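PDB 7LPO: cytoplasmic protein from Cryptococcus neoformans var. grubii serotype A, which probably hydrolyses the beta-glucosidic bond of steryl glucosides, as a sterylglucosidase of glycoside hydrolase family 5. Local coordinates for residues A411-I416 and S423-Q428; R415-H420 and K444-S449. All blocks are in the same frame, centred on the assembly; numbering follows the deposited sequence.

Interaction 1 (A411-I416 and S423-Q428); sequences AYSSRI and SIHFIQ
Ser413 lays its CB over one face of the His425 imidazole, a CH-pi contact in which CB stands 3.7 Å from the ring centroid and 23° off the ring normal. The methylene lies toward the rim on the CE1-NE2 side, the half of the ring that reaches out to the helix. The backbone carbonyl of the same serine is also near, with Ser413 O 3.4 Å from His425 CE1. CG of His425 stands anti to its carbonyl carbon (chi1 -72°), a setting that carries the imidazole from the strand across to the helix. Ser413 OG is used elsewhere: it hydrogen-bonds to the carbonyls of Trp409 and Leu410 in the preceding helical turn. Strand 424-427 is one of the parallel strands of the TIM-type barrel expected of a family 5 glycoside hydrolase, paired with strands 263-267 and 447-449, and helix 400-419 leads into it through a short loop while packing against its outer side. One turn after Ser413, Ile416 makes the second point of contact. Its CG2, anti to the backbone N, touches Ser423 OG at 3.4 Å and lies near the plane of the His425 ring, at its edge, while CG1 turns back over the Tyr412 ring. Ser423 OG donates a weak hydrogen bond to Ile424 O. Between 411-416 and 423-428 no hydrogen bond passes directly; from the next residue of the helix, Arg417 NH2 bonds to Ser423 O. Trp409 meets His425 edge to face, adding to the packing round the imidazole. A water bridges the two segments, 2.9 Å from His425 NE2 and only weakly bonded to Ser413 OG at 3.5 Å.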
loop_
_atom_site.group_PDB
_atom_site.type_symbol
_atom_site.label_atom_id
_atom_site.label_comp_id
_atom_site.label_asym_id
_atom_site.label_seq_id
_atom_site.Cartn_x
_atom_site.Cartn_y
_atom_site.Cartn_z
ATOM N N ALA A 411 19.578 4.448 5.389
ATOM C CA ALA A 411 20.227 3.149 5.223
ATOM C C ALA A 411 19.582 2.344 4.102
ATOM O O ALA A 411 20.277 1.757 3.262
ATOM C CB ALA A 411 20.173 2.358 6.534
ATOM N N TYR A 412 18.249 2.282 4.087
ATOM C CA TYR A 412 17.554 1.531 3.045
ATOM C C TYR A 412 17.861 2.103 1.667
ATOM O O TYR A 412 18.262 1.375 0.754
ATOM C CB TYR A 412 16.044 1.540 3.312
ATOM C CG TYR A 412 15.219 0.920 2.206
ATOM C CD1 TYR A 412 15.068 -0.451 2.121
ATOM C CD2 TYR A 412 14.594 1.709 1.237
ATOM C CE1 TYR A 412 14.323 -1.033 1.117
ATOM C CE2 TYR A 412 13.845 1.124 0.216
ATOM C CZ TYR A 412 13.718 -0.251 0.169
ATOM O OH TYR A 412 12.974 -0.862 -0.818
ATOM N N SER A 413 17.689 3.419 1.504
ATOM C CA SER A 413 17.810 4.022 0.180
ATOM C C SER A 413 19.234 3.902 -0.362
ATOM O O SER A 413 19.429 3.709 -1.567
ATOM C CB SER A 413 17.354 5.483 0.228
ATOM O OG SER A 413 18.186 6.272 1.057
ATOM N N SER A 414 20.240 3.996 0.509
ATOM C CA SER A 414 21.616 3.817 0.053
ATOM C C SER A 414 21.836 2.420 -0.510
ATOM O O SER A 414 22.534 2.248 -1.515
ATOM C CB SER A 414 22.597 4.073 1.196
ATOM O OG SER A 414 22.487 5.401 1.650
ATOM N N ARG A 415 21.264 1.403 0.135
ATOM C CA ARG A 415 21.434 0.045 -0.367
ATOM C C ARG A 415 20.769 -0.120 -1.722
ATOM O O ARG A 415 21.326 -0.768 -2.614
ATOM C CB ARG A 415 20.867 -0.983 0.619
ATOM C CG ARG A 415 21.068 -2.434 0.158
ATOM C CD ARG A 415 22.559 -2.806 0.136
ATOM N NE ARG A 415 23.153 -2.425 1.414
ATOM C CZ ARG A 415 23.148 -3.197 2.498
ATOM N NH1 ARG A 415 22.617 -4.417 2.441
ATOM N NH2 ARG A 415 23.682 -2.752 3.629
ATOM N N ILE A 416 19.576 0.448 -1.893
ATOM C CA ILE A 416 18.884 0.346 -3.178
ATOM C C ILE A 416 19.760 0.903 -4.293
ATOM O O ILE A 416 19.916 0.284 -5.349
ATOM C CB ILE A 416 17.526 1.071 -3.125
ATOM C CG1 ILE A 416 16.557 0.327 -2.202
ATOM C CG2 ILE A 416 16.976 1.269 -4.540
ATOM C CD1 ILE A 416 16.142 -1.043 -2.666
ATOM N N SER A 423 17.920 4.346 -9.588
ATOM C CA SER A 423 16.624 4.070 -8.992
ATOM C C SER A 423 15.923 5.352 -8.569
ATOM O O SER A 423 16.524 6.253 -7.975
ATOM C CB SER A 423 16.770 3.151 -7.781
ATOM O OG SER A 423 15.512 2.982 -7.142
ATOM N N ILE A 424 14.635 5.420 -8.868
ATOM C CA ILE A 424 13.772 6.425 -8.269
ATOM C C ILE A 424 13.440 5.978 -6.853
ATOM O O ILE A 424 13.034 4.833 -6.631
ATOM C CB ILE A 424 12.500 6.625 -9.111
ATOM C CG1 ILE A 424 12.862 7.198 -10.487
ATOM C CG2 ILE A 424 11.545 7.562 -8.405
ATOM C CD1 ILE A 424 11.717 7.193 -11.483
ATOM N N HIS A 425 13.642 6.870 -5.888
ATOM C CA HIS A 425 13.215 6.625 -4.517
ATOM C C HIS A 425 11.748 7.011 -4.378
ATOM O O HIS A 425 11.395 8.197 -4.443
ATOM C CB HIS A 425 14.073 7.419 -3.543
ATOM C CG HIS A 425 15.460 6.891 -3.398
ATOM N ND1 HIS A 425 15.751 5.545 -3.461
ATOM C CD2 HIS A 425 16.639 7.525 -3.204
ATOM C CE1 HIS A 425 17.051 5.373 -3.301
ATOM N NE2 HIS A 425 17.612 6.559 -3.141
ATOM N N PHE A 426 10.889 6.006 -4.219
ATOM C CA PHE A 426 9.481 6.227 -3.924
ATOM C C PHE A 426 9.350 6.314 -2.413
ATOM O O PHE A 426 9.492 5.308 -1.705
ATOM C CB PHE A 426 8.621 5.122 -4.522
ATOM C CG PHE A 426 8.515 5.191 -6.028
ATOM C CD1 PHE A 426 7.533 5.945 -6.629
ATOM C CD2 PHE A 426 9.418 4.512 -6.833
ATOM C CE1 PHE A 426 7.436 6.014 -7.998
ATOM C CE2 PHE A 426 9.324 4.564 -8.216
ATOM C CZ PHE A 426 8.334 5.315 -8.799
ATOM N N ILE A 427 9.116 7.524 -1.924
ATOM C CA ILE A 427 9.204 7.835 -0.504
ATOM C C ILE A 427 7.816 7.701 0.100
ATOM O O ILE A 427 6.927 8.514 -0.175
ATOM C CB ILE A 427 9.786 9.234 -0.276
ATOM C CG1 ILE A 427 11.249 9.261 -0.742
ATOM C CG2 ILE A 427 9.679 9.618 1.184
ATOM C CD1 ILE A 427 11.639 10.537 -1.411
ATOM N N GLN A 428 7.627 6.675 0.918
ATOM C CA GLN A 428 6.347 6.391 1.557
ATOM C C GLN A 428 6.518 6.681 3.039
ATOM O O GLN A 428 6.948 5.818 3.806
ATOM C CB GLN A 428 5.908 4.949 1.336
ATOM C CG GLN A 428 4.437 4.710 1.646
ATOM C CD GLN A 428 4.132 3.244 1.898
ATOM O OE1 GLN A 428 3.352 2.901 2.785
ATOM N NE2 GLN A 428 4.742 2.373 1.107
HETATM O O HOH W 1 20.008 7.403 -1.683
#

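Interaction 2 (R415-H420 and K444-S449)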
loop_
_atom_site.group_PDB
_atom_site.type_symbol
_atom_site.label_atom_id
_atom_site.label_comp_id
_atom_site.label_asym_id
_atom_site.label_seq_id
_atom_site.Cartn_x
_atom_site.Cartn_y
_atom_site.Cartn_z
ATOM N N ARG A 415 21.264 1.403 0.135
ATOM C CA ARG A 415 21.434 0.045 -0.367
ATOM C C ARG A 415 20.769 -0.120 -1.722
ATOM O O ARG A 415 21.326 -0.768 -2.614
ATOM C CB ARG A 415 20.867 -0.983 0.619
ATOM C CG ARG A 415 21.068 -2.434 0.158
ATOM C CD ARG A 415 22.559 -2.806 0.136
ATOM N NE ARG A 415 23.153 -2.425 1.414
ATOM C CZ ARG A 415 23.148 -3.197 2.498
ATOM N NH1 ARG A 415 22.617 -4.417 2.441
ATOM N NH2 ARG A 415 23.682 -2.752 3.629
ATOM N N ILE A 416 19.576 0.448 -1.893
ATOM C CA ILE A 416 18.884 0.346 -3.178
ATOM C C ILE A 416 19.760 0.903 -4.293
ATOM O O ILE A 416 19.916 0.284 -5.349
ATOM C CB ILE A 416 17.526 1.071 -3.125
ATOM C CG1 ILE A 416 16.557 0.327 -2.202
ATOM C CG2 ILE A 416 16.976 1.269 -4.540
ATOM C CD1 ILE A 416 16.142 -1.043 -2.666
ATOM N N ARG A 417 20.351 2.081 -4.069
ATOM C CA ARG A 417 21.142 2.730 -5.109
ATOM C C ARG A 417 22.436 1.971 -5.389
ATOM O O ARG A 417 22.972 2.049 -6.499
ATOM C CB ARG A 417 21.454 4.173 -4.711
ATOM C CG ARG A 417 20.286 5.160 -4.906
ATOM C CD ARG A 417 20.337 5.880 -6.260
ATOM N NE ARG A 417 19.099 6.614 -6.519
ATOM C CZ ARG A 417 18.797 7.788 -5.981
ATOM N NH1 ARG A 417 19.647 8.391 -5.165
ATOM N NH2 ARG A 417 17.643 8.369 -6.263
ATOM N N LEU A 418 22.941 1.223 -4.406
ATOM C CA LEU A 418 24.143 0.432 -4.630
ATOM C C LEU A 418 23.931 -0.557 -5.764
ATOM O O LEU A 418 24.820 -0.764 -6.591
ATOM C CB LEU A 418 24.523 -0.301 -3.344
ATOM C CG LEU A 418 25.828 -1.087 -3.355
ATOM C CD1 LEU A 418 27.002 -0.158 -3.660
ATOM C CD2 LEU A 418 26.024 -1.796 -2.026
ATOM N N HIS A 419 22.751 -1.171 -5.825
ATOM C CA HIS A 419 22.449 -2.173 -6.837
ATOM C C HIS A 419 21.645 -1.618 -8.004
ATOM O O HIS A 419 21.624 -2.236 -9.072
ATOM C CB HIS A 419 21.682 -3.338 -6.196
ATOM C CG HIS A 419 22.394 -3.949 -5.032
ATOM N ND1 HIS A 419 23.660 -4.479 -5.136
ATOM C CD2 HIS A 419 22.029 -4.094 -3.737
ATOM C CE1 HIS A 419 24.043 -4.933 -3.956
ATOM N NE2 HIS A 419 23.070 -4.711 -3.089
ATOM N N HIS A 420 20.992 -0.477 -7.829
ATOM C CA HIS A 420 20.158 0.135 -8.859
ATOM C C HIS A 420 20.551 1.606 -8.899
ATOM O O HIS A 420 19.904 2.455 -8.269
ATOM C CB HIS A 420 18.675 -0.075 -8.556
ATOM C CG HIS A 420 17.767 0.338 -9.667
ATOM N ND1 HIS A 420 16.414 0.082 -9.653
ATOM C CD2 HIS A 420 18.012 1.017 -10.812
ATOM C CE1 HIS A 420 15.863 0.586 -10.743
ATOM N NE2 HIS A 420 16.814 1.147 -11.468
ATOM N N LYS A 444 19.101 13.199 -4.593
ATOM C CA LYS A 444 19.892 13.376 -5.807
ATOM C C LYS A 444 19.006 13.569 -7.034
ATOM O O LYS A 444 19.289 13.041 -8.108
ATOM C CB LYS A 444 20.845 12.198 -6.012
ATOM C CG LYS A 444 21.972 12.101 -4.988
ATOM C CD LYS A 444 23.012 11.039 -5.402
ATOM C CE LYS A 444 24.159 10.952 -4.398
ATOM N NZ LYS A 444 25.066 9.794 -4.655
ATOM N N GLY A 445 17.922 14.323 -6.868
ATOM C CA GLY A 445 17.069 14.678 -7.984
ATOM C C GLY A 445 16.358 13.523 -8.643
ATOM O O GLY A 445 15.992 13.613 -9.817
ATOM N N ARG A 446 16.127 12.437 -7.917
ATOM C CA ARG A 446 15.494 11.274 -8.529
ATOM C C ARG A 446 14.618 10.595 -7.473
ATOM O O ARG A 446 14.965 9.550 -6.913
ATOM C CB ARG A 446 16.534 10.311 -9.100
ATOM C CG ARG A 446 15.943 9.259 -10.002
ATOM C CD ARG A 446 16.842 8.969 -11.203
ATOM N NE ARG A 446 16.245 7.917 -12.021
ATOM C CZ ARG A 446 15.245 8.124 -12.870
ATOM N NH1 ARG A 446 14.765 9.352 -13.023
ATOM N NH2 ARG A 446 14.735 7.115 -13.562
ATOM N N ALA A 447 13.449 11.187 -7.238
ATOM C CA ALA A 447 12.569 10.735 -6.175
ATOM C C ALA A 447 11.126 11.068 -6.527
ATOM O O ALA A 447 10.849 11.842 -7.439
ATOM C CB ALA A 447 12.959 11.370 -4.834
ATOM N N CYS A 448 10.207 10.471 -5.771
ATOM C CA CYS A 448 8.774 10.631 -5.975
ATOM C C CYS A 448 8.101 10.300 -4.655
ATOM O O CYS A 448 8.429 9.294 -4.029
ATOM C CB CYS A 448 8.264 9.709 -7.098
ATOM S SG CYS A 448 6.454 9.669 -7.334
ATOM N N SER A 449 7.184 11.149 -4.226
ATOM C CA SER A 449 6.422 10.908 -3.011
ATOM C C SER A 449 5.345 9.874 -3.310
ATOM O O SER A 449 4.676 9.954 -4.345
ATOM C CB SER A 449 5.803 12.220 -2.522
ATOM O OG SER A 449 5.150 12.036 -1.282
HETATM O O HOH W 2 22.617 7.655 -4.729
#
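Arg417 extends from the last turns of helix 400-419 to the loop that enters strand 447-449, a parallel strand of the TIM-type barrel beside strand 424-427. Packing comes first. The edge of its guanidinium is directed at the backbone of Arg446, and Arg417 NH2 lies 3.6 Å from Arg446 CB. Lys444 CB approaches the same group obliquely, 4.1 Å from Arg417 NH1, and the two long side chains run past each other in opposite directions. A bend at chi2 (-94°), followed by an extended chi3, turns the guanidinium toward the Arg446 carbonyl. Among the polar approaches, Arg417 NH2 is 3.0 Å from Arg446 O, near the guanidinium plane, but the angle is too poor for a hydrogen bond. The hydrogen bonds of NH2 go instead to the carbonyls of Ser423 and Leu443, which tie this arginine to the start of one strand and the end of helix 440-443; a weak one links NH1 to Phe442 O. Like charges gather here. The guanidinium planes of Arg417 and Arg446 are 22° apart but do not stack: Arg417 NH2 and Arg446 NE are 5.9 Å apart. Arg446 is bent at chi2 (141°); its end leads away from the helix, and NE bonds to Glu422 O and NH1 to Ile21 O. Arg417 NH1 and Lys444 NZ are likewise held apart, at 5.6 Å, which probably eases their repulsion. Lys444 is exposed, and its extended chain carries the ammonium back past the Arg417 side chain, across the run of the helix. A single water spans these two cations: its oxygen lies in the guanidinium plane, accepting from Arg417 NH1 at 3.1 Å and, weakly, from Lys444 NZ at 3.3 Å.

How the interactions relate
Interactions 1 and 2 start from the same helix, 400-419, and overlap at Arg415 and Ile416, of which Ile416 makes contact in interaction 1 alone; their centres are about 5 Å apart. Interaction 1 reaches strand 424-427 and the residue before it, interaction 2 the loop that enters its parallel neighbour 447-449. Probable backbone hydrogen bonds join these strands, Cys448 N to His425 O at 2.9 Å and Ile427 N to Cys448 O at 2.8 Å. Between the two contacts, Arg417 CZ packs 3.3 Å from His425 NE2, so the guanidinium lies at the NE2 end of the ring, on the face opposite Ser413 CB. Ile424 CG1 lies 3.5 Å from Arg446 CZ.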